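Local coordinates for protein halorhodopsin (Halobacterium salinarum, PDB 2JAF) that pumps chloride ions across the archaeal membrane, probably into the cell, using light absorbed by its bound retinal, at residues G57-I62 against R258-A263; A93-A98 against G220-Q225. The protein carries 2 engineered substitutions. One frame throughout, in Å; residues are numbered along the deposited sequence.

How the contacts relate
Two small contacts mark the two membrane faces of one helical bundle. Contact 1 joins the start of helix 58-82 to the short C-terminal helix at what is, in this family, the cytoplasmic side; contact 2 joins two loops at the extracellular side. They lie on opposite sides of the chain's centre, each about 24 Å from it (centre to centre). The centres of contact 1 and contact 2 are about 48 Å apart, and the nearest atoms of contact 1 and contact 2 about 34 Å. Along the sequence, 93-98 and 220-225 are nested between the two segments of contact 1. At contact 2 the Gly220 position comes within about 9 Å of the bound retinal.

Contact 1. Residues G57-I62 against R258-A263; sequences GRPRLI and RTVAVA
Arg58 and Pro59, in the first turn of helix 58-82, pack against Val260 and Ala261 at the end of the short helix 257-261, a helix-end contact at one end of the bundle without hydrogen bonds between the segments, part apolar and part arginine chain against backbone carbonyl. Pro59 CG presses on Val260 CG2 at 3.3 Å, closer than two carbons usually come, the two side chains meeting obliquely. Beside this pair, Pro59 CD rests 4.1 Å from Ala261 CB. Arg58 contributes the root of its chain: its CB and CG lie against the carbonyl oxygen of Val260, with CG to O only 3.0 Å. In the seven-helix fold of microbial rhodopsins this is the cytoplasmic end, where the chain, having left helix 227-255, folds back beside the turn that opens the second transmembrane helix; Gly57 is the N-cap of that helix. Bends at chi2 (-69°) and chi3 (-64°) turn the arginine chain, so that NE passes 3.9 Å from Ala263 CB while NH2 forms a salt bridge with Asp128 and a weak hydrogen bond to Leu125 O. Replacing Arg58 by an alanine would probably leave Asp128 without its charged mate and open a gap beside Ala263. Val260 touches Leu126 of helix 106-127 and Trp252 of helix 227-255, and Pro59 touches Val253 of the latter.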
# COMPACT_ATOMS: atom_id res chain seq x y z
N GLY A 57 18.20 -17.95 -7.49
CA GLY A 57 17.19 -18.66 -6.73
C GLY A 57 16.89 -17.98 -5.41
O GLY A 57 16.77 -16.76 -5.35
N ARG A 58 16.77 -18.78 -4.35
CA ARG A 58 16.47 -18.26 -3.02
C ARG A 58 17.50 -17.23 -2.53
O ARG A 58 17.13 -16.15 -2.08
CB ARG A 58 16.40 -19.42 -2.02
CG ARG A 58 15.40 -20.51 -2.38
CD ARG A 58 13.98 -20.02 -2.25
NE ARG A 58 13.64 -19.68 -0.87
CZ ARG A 58 12.44 -19.28 -0.47
NH1 ARG A 58 11.46 -19.15 -1.35
NH2 ARG A 58 12.22 -19.00 0.81
N PRO A 59 18.80 -17.57 -2.60
CA PRO A 59 19.87 -16.67 -2.16
C PRO A 59 19.80 -15.28 -2.79
O PRO A 59 19.67 -14.27 -2.08
CB PRO A 59 21.14 -17.41 -2.57
CG PRO A 59 20.73 -18.84 -2.44
CD PRO A 59 19.36 -18.85 -3.07
N ARG A 60 19.90 -15.23 -4.11
CA ARG A 60 19.86 -13.98 -4.85
C ARG A 60 18.60 -13.18 -4.54
O ARG A 60 18.63 -11.95 -4.50
CB ARG A 60 19.93 -14.26 -6.35
CG ARG A 60 19.98 -13.03 -7.23
CD ARG A 60 19.87 -13.40 -8.69
NE ARG A 60 19.92 -12.24 -9.57
CZ ARG A 60 20.99 -11.47 -9.72
NH1 ARG A 60 22.10 -11.74 -9.05
NH2 ARG A 60 20.95 -10.43 -10.54
N LEU A 61 17.50 -13.88 -4.32
CA LEU A 61 16.22 -13.24 -4.02
C LEU A 61 16.25 -12.52 -2.67
O LEU A 61 15.75 -11.40 -2.55
CB LEU A 61 15.10 -14.29 -4.01
CG LEU A 61 13.70 -13.79 -3.67
CD1 LEU A 61 13.27 -12.71 -4.65
CD2 LEU A 61 12.73 -14.96 -3.71
N ILE A 62 16.82 -13.17 -1.66
CA ILE A 62 16.91 -12.56 -0.34
C ILE A 62 17.92 -11.41 -0.42
O ILE A 62 17.79 -10.42 0.30
CB ILE A 62 17.34 -13.58 0.72
CG1 ILE A 62 16.29 -14.69 0.82
CG2 ILE A 62 17.51 -12.91 2.07
CD1 ILE A 62 16.66 -15.82 1.77
N ARG A 258 23.60 -23.29 -0.08
CA ARG A 258 22.99 -24.61 -0.24
C ARG A 258 21.71 -24.74 0.59
O ARG A 258 20.66 -25.12 0.07
CB ARG A 258 23.95 -25.72 0.20
CG ARG A 258 25.11 -25.99 -0.74
CD ARG A 258 25.84 -27.26 -0.30
NE ARG A 258 26.97 -27.59 -1.16
CZ ARG A 258 28.08 -26.86 -1.25
NH1 ARG A 258 28.20 -25.75 -0.53
NH2 ARG A 258 29.06 -27.24 -2.06
N THR A 259 21.82 -24.44 1.88
CA THR A 259 20.68 -24.54 2.79
C THR A 259 19.48 -23.69 2.37
O THR A 259 18.34 -24.15 2.44
CB THR A 259 21.10 -24.15 4.22
OG1 THR A 259 22.20 -24.97 4.64
CG2 THR A 259 19.94 -24.35 5.19
N VAL A 260 19.73 -22.46 1.94
CA VAL A 260 18.64 -21.58 1.53
C VAL A 260 18.10 -21.93 0.14
O VAL A 260 16.91 -21.79 -0.12
CB VAL A 260 19.08 -20.10 1.54
CG1 VAL A 260 19.42 -19.67 2.95
CG2 VAL A 260 20.28 -19.91 0.63
N ALA A 261 18.99 -22.38 -0.74
CA ALA A 261 18.59 -22.74 -2.10
C ALA A 261 17.72 -24.00 -2.12
O ALA A 261 16.79 -24.11 -2.92
CB ALA A 261 19.82 -22.95 -2.97
N VAL A 262 18.03 -24.94 -1.23
CA VAL A 262 17.28 -26.19 -1.16
C VAL A 262 15.90 -26.02 -0.52
O VAL A 262 15.26 -27.01 -0.15
CB VAL A 262 18.05 -27.26 -0.36
CG1 VAL A 262 19.36 -27.59 -1.06
CG2 VAL A 262 18.31 -26.77 1.06
N ALA A 263 15.45 -24.78 -0.39
CA ALA A 263 14.15 -24.49 0.20
C ALA A 263 13.05 -24.59 -0.86
O ALA A 263 12.99 -23.77 -1.78
CB ALA A 263 14.16 -23.10 0.83

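Contact 2. Residues A93-A98 against G220-Q225; sequences AGHALA and GLALVQ. With BOG (octyl beta-D-glucopyranoside), chain F.
Leu97 meets Gln225 where the two loops touch: it lays its methyl CD2 over the flat face of the Gln225 amide, 3.6 Å from OE1 and nearly as close to CD, the two side chains crossing at a slant. The glutamine reaches this far because its chain runs extended beyond CG (chi2 177°), and what meets the methyl is a polar group in plain van der Waals contact. The third main contributor, His95, works differently. Its ring is fixed from within its own loop, for the backbone N-H of Leu97 points into the ring plane at ND1 (2.7 Å, 168°), which makes ND1 an acceptor. NE2, as the donor, has a weak hydrogen bond to Val218 O; it also lies close to Gly220 O, but at an angle too poor for a bond. CE1 of the ring touches Ala222 CB at 3.9 Å, and that methyl packs against Ala96 CB as well. A bound octyl glucoside, a detergent molecule, bridges both loops. The backbone N of Ala96 donates to its O3 (2.9 Å), which sits over one face of the His95 ring, 3.8 Å above the plane and offset toward the rim; O2 of the glucoside donates to Gly220 O at 3.2 Å. Trp162 NE1 also bonds the sugar. The type I turn His95-Ala98 belongs to the loop of the two-stranded hairpin between helices 58-82 and 106-127; its docking on the loop between helices 193-216 and 227-255 is part of the extracellular cap of the microbial-rhodopsin fold.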
# COMPACT_ATOMS: atom_id res chain seq x y z
N ALA A 93 -3.62 20.29 24.93
CA ALA A 93 -3.66 20.49 26.37
C ALA A 93 -3.31 19.19 27.09
O ALA A 93 -3.73 18.11 26.68
CB ALA A 93 -5.06 20.96 26.79
N GLY A 94 -2.55 19.31 28.17
CA GLY A 94 -2.15 18.13 28.92
C GLY A 94 -0.74 17.69 28.60
O GLY A 94 -0.06 17.11 29.45
N HIS A 95 -0.29 17.96 27.38
CA HIS A 95 1.06 17.59 26.95
C HIS A 95 2.05 18.52 27.65
O HIS A 95 1.72 19.67 27.94
CB HIS A 95 1.18 17.73 25.43
CG HIS A 95 2.49 17.25 24.88
ND1 HIS A 95 3.66 17.95 25.02
CD2 HIS A 95 2.80 16.13 24.17
CE1 HIS A 95 4.64 17.29 24.42
NE2 HIS A 95 4.14 16.18 23.90
N ALA A 96 3.25 18.02 27.91
CA ALA A 96 4.28 18.82 28.58
C ALA A 96 4.55 20.13 27.84
O ALA A 96 4.93 21.13 28.45
CB ALA A 96 5.57 18.02 28.71
N LEU A 97 4.36 20.12 26.52
CA LEU A 97 4.60 21.30 25.71
C LEU A 97 3.31 21.80 25.06
O LEU A 97 3.33 22.33 23.95
CB LEU A 97 5.63 20.98 24.62
CG LEU A 97 6.94 20.40 25.16
CD1 LEU A 97 7.82 19.92 24.02
CD2 LEU A 97 7.65 21.45 25.99
N ALA A 98 2.19 21.61 25.75
CA ALA A 98 0.89 22.04 25.22
C ALA A 98 0.94 23.50 24.82
O ALA A 98 1.48 24.33 25.55
CB ALA A 98 -0.18 21.83 26.28
N GLY A 220 6.01 12.30 22.69
CA GLY A 220 5.35 11.47 23.69
C GLY A 220 5.25 12.19 25.03
O GLY A 220 4.57 13.22 25.13
N LEU A 221 5.92 11.66 26.05
CA LEU A 221 5.90 12.26 27.38
C LEU A 221 6.79 13.49 27.48
O LEU A 221 6.68 14.28 28.42
CB LEU A 221 6.34 11.23 28.42
CG LEU A 221 5.49 9.97 28.59
CD1 LEU A 221 6.19 9.00 29.53
CD2 LEU A 221 4.11 10.34 29.13
N ALA A 222 7.69 13.64 26.51
CA ALA A 222 8.62 14.76 26.48
C ALA A 222 9.53 14.79 27.72
O ALA A 222 9.78 15.84 28.30
CB ALA A 222 7.87 16.09 26.34
N LEU A 223 10.01 13.61 28.13
CA LEU A 223 10.93 13.55 29.26
C LEU A 223 12.24 14.12 28.71
O LEU A 223 13.04 14.72 29.44
CB LEU A 223 11.12 12.10 29.72
CG LEU A 223 9.83 11.35 30.08
CD1 LEU A 223 10.19 10.01 30.72
CD2 LEU A 223 8.99 12.18 31.03
N VAL A 224 12.44 13.92 27.41
CA VAL A 224 13.59 14.46 26.69
C VAL A 224 12.94 15.42 25.71
O VAL A 224 12.21 15.00 24.81
CB VAL A 224 14.36 13.38 25.90
CG1 VAL A 224 15.26 14.04 24.87
CG2 VAL A 224 15.21 12.53 26.84
N GLN A 225 13.18 16.72 25.87
CA GLN A 225 12.57 17.71 25.00
C GLN A 225 13.40 18.12 23.79
O GLN A 225 12.97 18.96 23.00
CB GLN A 225 12.18 18.94 25.82
CG GLN A 225 10.98 18.68 26.71
CD GLN A 225 10.62 19.86 27.58
OE1 GLN A 225 10.97 21.00 27.27
NE2 GLN A 225 9.92 19.60 28.68
C1 BOG F . 1.14 12.29 29.27
O1 BOG F . 0.05 11.52 28.73
C2 BOG F . 1.66 13.31 28.21
O2 BOG F . 2.09 12.61 27.03
C3 BOG F . 2.83 14.14 28.83
O3 BOG F . 3.33 15.08 27.88
C4 BOG F . 2.31 14.87 30.09
O4 BOG F . 3.35 15.65 30.69
C5 BOG F . 1.76 13.83 31.12
O5 BOG F . 0.70 13.03 30.49
C6 BOG F . 1.21 14.54 32.37
O6 BOG F . -0.06 15.15 32.13
C1' BOG F . -0.46 10.57 29.66
C2' BOG F . -1.17 9.47 28.92
C3' BOG F . -0.30 8.24 28.92
C4' BOG F . -0.95 7.07 28.19
C5' BOG F . -0.03 5.86 28.21
C6' BOG F . -0.49 4.82 27.20
C7' BOG F . 0.39 3.61 27.20
C8' BOG F . -0.11 2.61 26.18